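Local coordinates for protein glycosyl hydrolase (Rhizobium leguminosarum bv. trifolii, PDB 5NDX) that probably hydrolyses O-glycosidic bonds as a family 39 glycoside hydrolase, being the bacterial orthologue of human alpha-L-iduronidase, at residues Y73-L78 against V124-A129; P233-I238 against I292-R297; P478-F483 against H593-E598. The protein carries 2 engineered substitutions. All coordinates share one frame; numbering follows the deposited sequence.

Contact 1: Y73-L78 against V124-A129. With SO4 (sulfate ion), chain L.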
loop_
_atom_site.group_PDB
_atom_site.type_symbol
_atom_site.label_atom_id
_atom_site.label_comp_id
_atom_site.label_asym_id
_atom_site.label_seq_id
_atom_site.Cartn_x
_atom_site.Cartn_y
_atom_site.Cartn_z
ATOM N N TYR A 73 31.949 3.913 -5.597
ATOM C CA TYR A 73 30.964 4.874 -5.145
ATOM C C TYR A 73 30.950 4.925 -3.660
ATOM O O TYR A 73 31.406 4.000 -3.009
ATOM C CB TYR A 73 29.602 4.439 -5.640
ATOM C CG TYR A 73 29.495 4.387 -7.130
ATOM C CD1 TYR A 73 29.208 5.533 -7.861
ATOM C CD2 TYR A 73 29.716 3.198 -7.814
ATOM C CE1 TYR A 73 29.095 5.495 -9.240
ATOM C CE2 TYR A 73 29.632 3.147 -9.184
ATOM C CZ TYR A 73 29.311 4.297 -9.897
ATOM O OH TYR A 73 29.205 4.232 -11.267
ATOM N N ASP A 74 30.465 6.021 -3.117
ATOM C CA ASP A 74 30.106 6.048 -1.709
ATOM C C ASP A 74 28.664 5.487 -1.623
ATOM O O ASP A 74 27.744 6.141 -2.068
ATOM C CB ASP A 74 30.167 7.480 -1.166
ATOM C CG ASP A 74 29.855 7.563 0.331
ATOM O OD1 ASP A 74 29.427 6.578 0.964
ATOM O OD2 ASP A 74 30.057 8.641 0.916
ATOM N N TRP A 75 28.512 4.305 -1.013
ATOM C CA TRP A 75 27.231 3.605 -0.884
ATOM C C TRP A 75 26.475 3.929 0.415
ATOM O O TRP A 75 25.402 3.347 0.659
ATOM C CB TRP A 75 27.431 2.068 -0.929
ATOM C CG TRP A 75 28.000 1.601 -2.184
ATOM C CD1 TRP A 75 29.345 1.559 -2.495
ATOM C CD2 TRP A 75 27.309 1.118 -3.347
ATOM N NE1 TRP A 75 29.517 1.064 -3.757
ATOM C CE2 TRP A 75 28.295 0.795 -4.311
ATOM C CE3 TRP A 75 25.964 0.945 -3.683
ATOM C CZ2 TRP A 75 27.973 0.301 -5.584
ATOM C CZ3 TRP A 75 25.643 0.445 -4.946
ATOM C CH2 TRP A 75 26.652 0.116 -5.883
ATOM N N SER A 76 27.025 4.780 1.281
ATOM C CA SER A 76 26.533 4.841 2.648
ATOM C C SER A 76 25.079 5.358 2.764
ATOM O O SER A 76 24.379 4.897 3.644
ATOM C CB SER A 76 27.481 5.652 3.530
ATOM O OG SER A 76 27.546 6.965 3.046
ATOM N N LEU A 77 24.637 6.281 1.904
ATOM C CA LEU A 77 23.247 6.740 1.914
ATOM C C LEU A 77 22.276 5.689 1.379
ATOM O O LEU A 77 21.192 5.503 1.956
ATOM C CB LEU A 77 23.055 8.081 1.177
ATOM C CG LEU A 77 23.873 9.252 1.762
ATOM C CD1 LEU A 77 23.565 10.568 1.007
ATOM C CD2 LEU A 77 23.638 9.427 3.271
ATOM N N LEU A 78 22.680 4.989 0.315
ATOM C CA LEU A 78 21.877 3.913 -0.232
ATOM C C LEU A 78 21.728 2.773 0.766
ATOM O O LEU A 78 20.636 2.219 0.907
ATOM C CB LEU A 78 22.383 3.437 -1.615
ATOM C CG LEU A 78 21.484 2.450 -2.374
ATOM C CD1 LEU A 78 20.049 2.970 -2.595
ATOM C CD2 LEU A 78 22.080 2.061 -3.711
ATOM N N VAL A 124 23.912 -5.231 -7.044
ATOM C CA VAL A 124 23.464 -6.562 -6.780
ATOM C C VAL A 124 24.502 -7.336 -5.961
ATOM O O VAL A 124 24.179 -8.053 -5.000
ATOM C CB VAL A 124 23.104 -7.228 -8.118
ATOM C CG1 VAL A 124 23.109 -8.730 -7.987
ATOM C CG2 VAL A 124 21.706 -6.753 -8.492
ATOM N N ASP A 125 25.760 -7.157 -6.322
ATOM C CA ASP A 125 26.836 -7.740 -5.532
ATOM C C ASP A 125 26.855 -7.257 -4.074
ATOM O O ASP A 125 26.914 -8.037 -3.155
ATOM C CB ASP A 125 28.188 -7.453 -6.184
ATOM C CG ASP A 125 29.302 -8.176 -5.485
ATOM O OD1 ASP A 125 29.377 -9.394 -5.678
ATOM O OD2 ASP A 125 30.023 -7.530 -4.696
ATOM N N ARG A 126 26.768 -5.965 -3.867
ATOM C CA ARG A 126 26.785 -5.449 -2.525
ATOM C C ARG A 126 25.568 -5.881 -1.666
ATOM O O ARG A 126 25.745 -6.279 -0.496
ATOM C CB ARG A 126 26.858 -3.960 -2.580
ATOM C CG ARG A 126 26.973 -3.314 -1.226
ATOM C CD ARG A 126 27.045 -1.817 -1.425
ATOM N NE ARG A 126 27.244 -1.163 -0.140
ATOM C CZ ARG A 126 28.415 -1.097 0.498
ATOM N NH1 ARG A 126 29.513 -1.647 -0.020
ATOM N NH2 ARG A 126 28.497 -0.496 1.675
ATOM N N TYR A 127 24.355 -5.807 -2.224
ATOM C CA TYR A 127 23.170 -5.982 -1.389
ATOM C C TYR A 127 22.886 -7.456 -1.214
ATOM O O TYR A 127 22.418 -7.867 -0.169
ATOM C CB TYR A 127 21.984 -5.075 -1.845
ATOM C CG TYR A 127 22.373 -3.639 -1.628
ATOM C CD1 TYR A 127 22.668 -3.171 -0.345
ATOM C CD2 TYR A 127 22.507 -2.755 -2.682
ATOM C CE1 TYR A 127 23.081 -1.856 -0.140
ATOM C CE2 TYR A 127 22.980 -1.465 -2.483
ATOM C CZ TYR A 127 23.258 -1.026 -1.211
ATOM O OH TYR A 127 23.709 0.247 -1.022
ATOM N N GLY A 128 23.281 -8.264 -2.200
ATOM C CA GLY A 128 23.273 -9.723 -2.063
ATOM C C GLY A 128 24.170 -10.195 -0.925
ATOM O O GLY A 128 23.776 -11.052 -0.145
ATOM N N ALA A 129 25.343 -9.583 -0.802
ATOM C CA ALA A 129 26.231 -9.831 0.338
ATOM C C ALA A 129 25.681 -9.307 1.661
ATOM O O ALA A 129 25.808 -9.963 2.698
ATOM C CB ALA A 129 27.571 -9.188 0.091
HETATM S S SO4 L . 32.405 0.025 1.724
HETATM O O1 SO4 L . 31.381 0.256 2.794
HETATM O O2 SO4 L . 32.389 -1.423 1.359
HETATM O O3 SO4 L . 32.143 0.835 0.492
HETATM O O4 SO4 L . 33.743 0.402 2.276
#
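Arg126 lies flat on the indole of Trp75, the guanidinium and ring planes 16° apart, where the start of outer TIM-barrel helix 76-87 meets the last turns of the next, 110-131. The arginine can be followed outward from CB. With CG anti to the backbone N (chi1 -176°) and the chain extended as far as NE, CG passes over the centre of its neighbour's ring, Tyr127. Next, CD stands over the five-membered ring of Trp75, 3.8 Å from its centroid, a CH-pi contact on the face turned away from Tyr73 CB. Beyond it NE comes within 3.3 Å of Trp75 CB, and CZ within 3.6 Å of the same carbon. At the tip, NH1 donates almost straight to O2 of a sulfate at 3.2 Å (174°), and NH2 reaches O1; this ion, probably from the crystallisation liquor, shares the arginine with Asp79, which forms a salt bridge with NH2. A serine in place of Trp75 lacks the indole and would probably end both the stack and the CH-pi contact, leaving Arg126 less firmly held flat, its tip still anchored by Asp79. Beside this stack Tyr127 crosses Leu78, its CE2 at 3.8 Å from Leu78 CD2. Its hydroxyl is hydrogen-bonded to OD1 of Asp79, and the same Tyr127 OH lies 3.4 Å from Leu78 CG.

Contact 2: P233-I238 against I292-R297. With SO4 (sulfate ion), chain E.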
loop_
_atom_site.group_PDB
_atom_site.type_symbol
_atom_site.label_atom_id
_atom_site.label_comp_id
_atom_site.label_asym_id
_atom_site.label_seq_id
_atom_site.Cartn_x
_atom_site.Cartn_y
_atom_site.Cartn_z
ATOM N N PRO A 233 -12.220 10.950 -11.497
ATOM C CA PRO A 233 -11.539 9.719 -11.984
ATOM C C PRO A 233 -12.417 8.820 -12.879
ATOM O O PRO A 233 -13.576 8.632 -12.577
ATOM C CB PRO A 233 -11.199 8.964 -10.687
ATOM C CG PRO A 233 -11.066 10.052 -9.652
ATOM C CD PRO A 233 -12.134 11.077 -10.032
ATOM N N LYS A 234 -11.876 8.312 -13.978
ATOM C CA LYS A 234 -12.562 7.330 -14.849
ATOM C C LYS A 234 -11.909 5.952 -14.611
ATOM O O LYS A 234 -10.951 5.594 -15.276
ATOM C CB LYS A 234 -12.415 7.719 -16.357
ATOM C CG LYS A 234 -13.380 8.793 -16.858
ATOM C CD LYS A 234 -13.517 9.932 -15.846
ATOM C CE LYS A 234 -14.197 11.251 -16.305
ATOM N NZ LYS A 234 -13.160 12.344 -16.360
ATOM N N THR A 235 -12.386 5.230 -13.622
ATOM C CA THR A 235 -11.656 4.067 -13.141
ATOM C C THR A 235 -11.672 2.929 -14.174
ATOM O O THR A 235 -10.635 2.284 -14.391
ATOM C CB THR A 235 -12.150 3.588 -11.768
ATOM O OG1 THR A 235 -13.563 3.386 -11.805
ATOM C CG2 THR A 235 -11.858 4.604 -10.717
ATOM N N ASN A 236 -12.823 2.663 -14.774
ATOM C CA ASN A 236 -12.898 1.615 -15.800
ATOM C C ASN A 236 -11.979 1.862 -16.989
ATOM O O ASN A 236 -11.496 0.874 -17.606
ATOM C CB ASN A 236 -14.352 1.318 -16.248
ATOM C CG ASN A 236 -15.039 0.204 -15.391
ATOM O OD1 ASN A 236 -16.173 0.377 -14.915
ATOM N ND2 ASN A 236 -14.390 -0.905 -15.213
ATOM N N ALA A 237 -11.641 3.129 -17.271
ATOM C CA ALA A 237 -10.743 3.398 -18.391
ATOM C C ALA A 237 -9.306 2.983 -18.105
ATOM O O ALA A 237 -8.521 2.768 -19.028
ATOM C CB ALA A 237 -10.825 4.861 -18.836
ATOM N N ILE A 238 -8.945 2.876 -16.832
ATOM C CA ILE A 238 -7.637 2.355 -16.474
ATOM C C ILE A 238 -7.515 0.927 -17.003
ATOM O O ILE A 238 -6.546 0.589 -17.644
ATOM C CB ILE A 238 -7.379 2.385 -14.952
ATOM C CG1 ILE A 238 -7.311 3.841 -14.446
ATOM C CG2 ILE A 238 -6.093 1.636 -14.607
ATOM C CD1 ILE A 238 -7.375 3.960 -12.914
ATOM N N ILE A 292 -9.288 -1.920 -7.792
ATOM C CA ILE A 292 -8.883 -3.290 -7.568
ATOM C C ILE A 292 -9.929 -4.280 -8.043
ATOM O O ILE A 292 -9.609 -5.235 -8.788
ATOM C CB ILE A 292 -8.497 -3.512 -6.092
ATOM C CG1 ILE A 292 -7.131 -2.824 -5.848
ATOM C CG2 ILE A 292 -8.514 -5.003 -5.745
ATOM C CD1 ILE A 292 -6.787 -2.541 -4.392
ATOM N N GLU A 293 -11.189 -4.069 -7.647
ATOM C CA GLU A 293 -12.207 -5.029 -8.020
ATOM C C GLU A 293 -12.410 -5.100 -9.548
ATOM O O GLU A 293 -12.645 -6.186 -10.100
ATOM C CB GLU A 293 -13.510 -4.740 -7.285
ATOM C CG GLU A 293 -14.581 -5.792 -7.485
ATOM C CD GLU A 293 -15.455 -5.609 -8.723
ATOM O OE1 GLU A 293 -15.469 -4.526 -9.338
ATOM O OE2 GLU A 293 -16.184 -6.585 -9.036
ATOM N N GLN A 294 -12.329 -3.960 -10.220
ATOM C CA GLN A 294 -12.404 -3.922 -11.667
ATOM C C GLN A 294 -11.263 -4.719 -12.337
ATOM O O GLN A 294 -11.486 -5.421 -13.331
ATOM C CB GLN A 294 -12.372 -2.475 -12.189
ATOM C CG GLN A 294 -13.634 -1.676 -11.921
ATOM C CD GLN A 294 -13.424 -0.168 -12.092
ATOM O OE1 GLN A 294 -12.319 0.329 -12.168
ATOM N NE2 GLN A 294 -14.486 0.554 -12.071
ATOM N N HIS A 295 -10.046 -4.577 -11.837
ATOM C CA HIS A 295 -8.949 -5.374 -12.363
ATOM C C HIS A 295 -9.190 -6.881 -12.128
ATOM O O HIS A 295 -8.942 -7.699 -13.016
ATOM C CB HIS A 295 -7.613 -4.948 -11.742
ATOM C CG HIS A 295 -7.044 -3.728 -12.362
ATOM N ND1 HIS A 295 -7.531 -2.468 -12.092
ATOM C CD2 HIS A 295 -6.022 -3.567 -13.246
ATOM C CE1 HIS A 295 -6.851 -1.581 -12.803
ATOM N NE2 HIS A 295 -5.925 -2.222 -13.504
ATOM N N ASP A 296 -9.674 -7.238 -10.947
ATOM C CA ASP A 296 -9.946 -8.628 -10.647
ATOM C C ASP A 296 -11.053 -9.205 -11.568
ATOM O O ASP A 296 -10.878 -10.282 -12.150
ATOM C CB ASP A 296 -10.321 -8.820 -9.175
ATOM C CG ASP A 296 -10.406 -10.292 -8.785
ATOM O OD1 ASP A 296 -9.390 -11.036 -8.799
ATOM O OD2 ASP A 296 -11.505 -10.692 -8.447
ATOM N N ARG A 297 -12.150 -8.483 -11.706
ATOM C CA ARG A 297 -13.296 -8.967 -12.445
ATOM C C ARG A 297 -13.104 -8.897 -13.993
ATOM O O ARG A 297 -13.548 -9.777 -14.697
ATOM C CB ARG A 297 -14.527 -8.203 -12.016
ATOM C CG ARG A 297 -15.799 -8.514 -12.821
ATOM C CD ARG A 297 -17.031 -7.885 -12.203
ATOM N NE ARG A 297 -16.751 -6.497 -11.773
ATOM C CZ ARG A 297 -16.741 -5.422 -12.557
ATOM N NH1 ARG A 297 -17.097 -5.497 -13.831
ATOM N NH2 ARG A 297 -16.411 -4.252 -12.046
HETATM S S SO4 E . -18.277 -8.397 -15.919
HETATM O O1 SO4 E . -19.641 -7.985 -15.527
HETATM O O2 SO4 E . -17.915 -9.638 -15.187
HETATM O O3 SO4 E . -18.238 -8.642 -17.381
HETATM O O4 SO4 E . -17.329 -7.303 -15.624
HETATM O O HOH W 1 -9.632 0.384 -12.761
#
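The side-chain amides of Gln294 and Asn236 are stacked face to face, their planes 28° apart. In the plane of the Gln294 amide, only 11° out of it, lies Thr235 OG1, which accepts a hydrogen bond from Gln294 NE2 at 3.0 Å (156°). The other end of the amide is held through water: a single molecule donates to Gln294 OE1 at 2.8 Å and to Thr235 O at 2.7 Å, joining two acceptors that could not bond directly. Thr235 OG1 is also hydrogen-bonded to Asp416 and Arg290, which helps to fix the hydroxyl. The imidazole of His295 is met at its edge, with Ile238 CG2 in the ring plane 3.8 Å from His295 CE1, while His295 ND1 is hydrogen-bonded to Ile291 O. Away from the interface Arg297 forms a salt bridge with Glu293 one turn earlier, side-on, NE to OE2 and NH2 to OE1, and its NH1 is shared by Asp391 and a sulfate. Segment 233-238 opens helix 235-252 and 292-297 lies within helix 282-300, both outer helices of the TIM barrel. Helix 390-393 touches Gln294 and Arg297, strand 395-401 lies against Glu293, and the His295 ring meets that of Phe307 on barrel strand 307-310.

Contact 3: P478-F483 against H593-E598. Engineered in segment 593-598: Glu598 (natural residue Gln). With SO4 (sulfate ion), chain D.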
loop_
_atom_site.group_PDB
_atom_site.type_symbol
_atom_site.label_atom_id
_atom_site.label_comp_id
_atom_site.label_asym_id
_atom_site.label_seq_id
_atom_site.Cartn_x
_atom_site.Cartn_y
_atom_site.Cartn_z
ATOM N N PRO A 478 -3.251 20.820 16.484
ATOM C CA PRO A 478 -4.178 20.294 17.477
ATOM C C PRO A 478 -3.514 20.170 18.838
ATOM O O PRO A 478 -2.275 20.001 18.901
ATOM C CB PRO A 478 -4.496 18.905 16.932
ATOM C CG PRO A 478 -4.344 19.056 15.437
ATOM C CD PRO A 478 -3.182 19.967 15.289
ATOM N N THR A 479 -4.329 20.186 19.895
ATOM C CA THR A 479 -3.824 19.926 21.239
ATOM C C THR A 479 -3.519 18.441 21.368
ATOM O O THR A 479 -3.918 17.623 20.520
ATOM C CB THR A 479 -4.837 20.294 22.322
ATOM O OG1 THR A 479 -6.018 19.483 22.166
ATOM C CG2 THR A 479 -5.244 21.836 22.258
ATOM N N GLU A 480 -2.819 18.078 22.438
ATOM C CA GLU A 480 -2.583 16.677 22.716
ATOM C C GLU A 480 -3.897 15.904 22.761
ATOM O O GLU A 480 -4.001 14.855 22.128
ATOM C CB GLU A 480 -1.793 16.476 24.015
ATOM C CG GLU A 480 -1.575 15.006 24.319
ATOM C CD GLU A 480 -0.683 14.723 25.556
ATOM O OE1 GLU A 480 -0.209 15.677 26.204
ATOM O OE2 GLU A 480 -0.455 13.524 25.853
ATOM N N ALA A 481 -4.875 16.390 23.505
ATOM C CA ALA A 481 -6.177 15.710 23.572
ATOM C C ALA A 481 -6.831 15.560 22.180
ATOM O O ALA A 481 -7.453 14.554 21.900
ATOM C CB ALA A 481 -7.141 16.426 24.517
ATOM N N GLN A 482 -6.676 16.560 21.327
ATOM C CA GLN A 482 -7.217 16.512 19.943
ATOM C C GLN A 482 -6.539 15.454 19.085
ATOM O O GLN A 482 -7.199 14.672 18.401
ATOM C CB GLN A 482 -7.147 17.889 19.297
ATOM C CG GLN A 482 -8.232 18.786 19.847
ATOM C CD GLN A 482 -8.104 20.247 19.436
ATOM O OE1 GLN A 482 -7.026 20.725 19.079
ATOM N NE2 GLN A 482 -9.243 20.939 19.406
ATOM N N PHE A 483 -5.227 15.372 19.213
ATOM C CA PHE A 483 -4.481 14.309 18.599
ATOM C C PHE A 483 -4.878 12.901 19.090
ATOM O O PHE A 483 -4.933 11.971 18.270
ATOM C CB PHE A 483 -2.985 14.504 18.760
ATOM C CG PHE A 483 -2.356 15.393 17.711
ATOM C CD1 PHE A 483 -2.487 15.109 16.368
ATOM C CD2 PHE A 483 -1.567 16.478 18.079
ATOM C CE1 PHE A 483 -1.888 15.900 15.398
ATOM C CE2 PHE A 483 -0.952 17.267 17.127
ATOM C CZ PHE A 483 -1.139 17.000 15.778
ATOM N N HIS A 593 2.495 6.156 20.629
ATOM C CA HIS A 593 2.072 6.545 21.980
ATOM C C HIS A 593 2.570 7.941 22.344
ATOM O O HIS A 593 3.765 8.206 22.205
ATOM C CB HIS A 593 2.657 5.585 23.037
ATOM C CG HIS A 593 2.075 5.803 24.399
ATOM N ND1 HIS A 593 2.837 5.825 25.552
ATOM C CD2 HIS A 593 0.797 6.067 24.780
ATOM C CE1 HIS A 593 2.041 6.025 26.592
ATOM N NE2 HIS A 593 0.805 6.198 26.153
ATOM N N MET A 594 1.684 8.791 22.835
ATOM C CA MET A 594 1.976 10.178 23.227
ATOM C C MET A 594 2.239 10.254 24.754
ATOM O O MET A 594 1.522 9.615 25.541
ATOM C CB MET A 594 0.772 11.076 22.872
ATOM C CG MET A 594 0.222 10.925 21.433
ATOM S SD MET A 594 -1.310 11.859 21.062
ATOM C CE MET A 594 -0.586 13.499 21.063
ATOM N N SER A 595 3.242 11.031 25.153
ATOM C CA SER A 595 3.515 11.349 26.577
ATOM C C SER A 595 3.696 10.112 27.453
ATOM O O SER A 595 2.886 9.847 28.317
ATOM C CB SER A 595 2.389 12.236 27.112
ATOM O OG SER A 595 2.289 13.386 26.283
ATOM N N PRO A 596 4.729 9.321 27.192
ATOM C CA PRO A 596 4.964 8.200 28.080
ATOM C C PRO A 596 5.283 8.675 29.507
ATOM O O PRO A 596 5.948 9.689 29.659
ATOM C CB PRO A 596 6.208 7.540 27.489
ATOM C CG PRO A 596 6.897 8.613 26.752
ATOM C CD PRO A 596 5.808 9.485 26.214
ATOM N N PRO A 597 4.823 7.944 30.528
ATOM C CA PRO A 597 5.253 8.281 31.888
ATOM C C PRO A 597 6.735 7.958 32.084
ATOM O O PRO A 597 7.380 7.385 31.207
ATOM C CB PRO A 597 4.359 7.403 32.760
ATOM C CG PRO A 597 4.097 6.192 31.920
ATOM C CD PRO A 597 4.123 6.643 30.479
ATOM N N GLU A 598 7.296 8.366 33.213
ATOM C CA GLU A 598 8.690 8.060 33.516
ATOM C C GLU A 598 8.887 6.574 33.804
ATOM O O GLU A 598 7.995 5.923 34.345
ATOM C CB GLU A 598 9.194 8.908 34.681
ATOM C CG GLU A 598 9.469 10.355 34.290
ATOM C CD GLU A 598 10.378 11.073 35.282
ATOM O OE1 GLU A 598 11.436 10.514 35.689
ATOM O OE2 GLU A 598 10.032 12.215 35.652
HETATM S S SO4 D . -1.640 20.722 24.795
HETATM O O1 SO4 D . -2.531 21.911 24.906
HETATM O O2 SO4 D . -2.416 19.517 25.141
HETATM O O3 SO4 D . -1.087 20.587 23.417
HETATM O O4 SO4 D . -0.514 20.849 25.756
#
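One polar bond spans the two segments: Ser595 OG donates to Glu480 OE2 at 2.8 Å. The hydroxyl comes from above the carboxylate, 44° out of its plane. Glu480 reaches it because its chain is fully stretched, CG lying anti to the backbone N (chi1 179°). The apolar part runs alongside, Glu480 and Met594 lying antiparallel. Met594 CE, at the end of a chain bent at chi3 (71°), sits 3.5 Å from Phe483 CB and 3.7 Å from Glu480 CG; two conformers of this methionine are deposited, so these contacts belong to one of them. The Phe483 ring turns from the strand, with Pro478 CB over its centre and Phe329 meeting it edge-to-face. The join is between the start of helix 480-489 and the end of strand 590-594, an edge strand of the three-stranded antiparallel sheet with 536-545 and 549-557, consistent with a fibronectin type III-like sandwich as in human iduronidase. The helix start is capped: Thr479 and Gln482 form a capping box, with Thr479 OG1 accepting from Gln482 N at 3.1 Å and Gln482 OE1 from Thr479 N at 2.9 Å. Glu480 N is shared between O2 (3.1 Å) and O3 of a sulfate, probably from the crystallisation liquor.

How the contacts relate
Contacts 1 and 2 each pair two outer helices of the same TIM barrel, on opposite sides of the chain's centre, with centres 38 Å apart; contact 3 instead joins a short helix to a strand of the C-terminal region, its centre 41 Å from that of contact 2. Depth separates them: four of the five touching residues of contact 2 are buried, against two of four in contact 1 and one of four in contact 3. Their chemistry differs too. Buried contact 2 satisfies its polar atoms with an amide, a hydroxyl and a bridging water; contact 1 relies on cation and aromatic stacking; contact 3 combines a carboxylate-hydroxyl bond with methionine packing. No two of them touch, their nearest atoms lying about 26 to 27 Å apart.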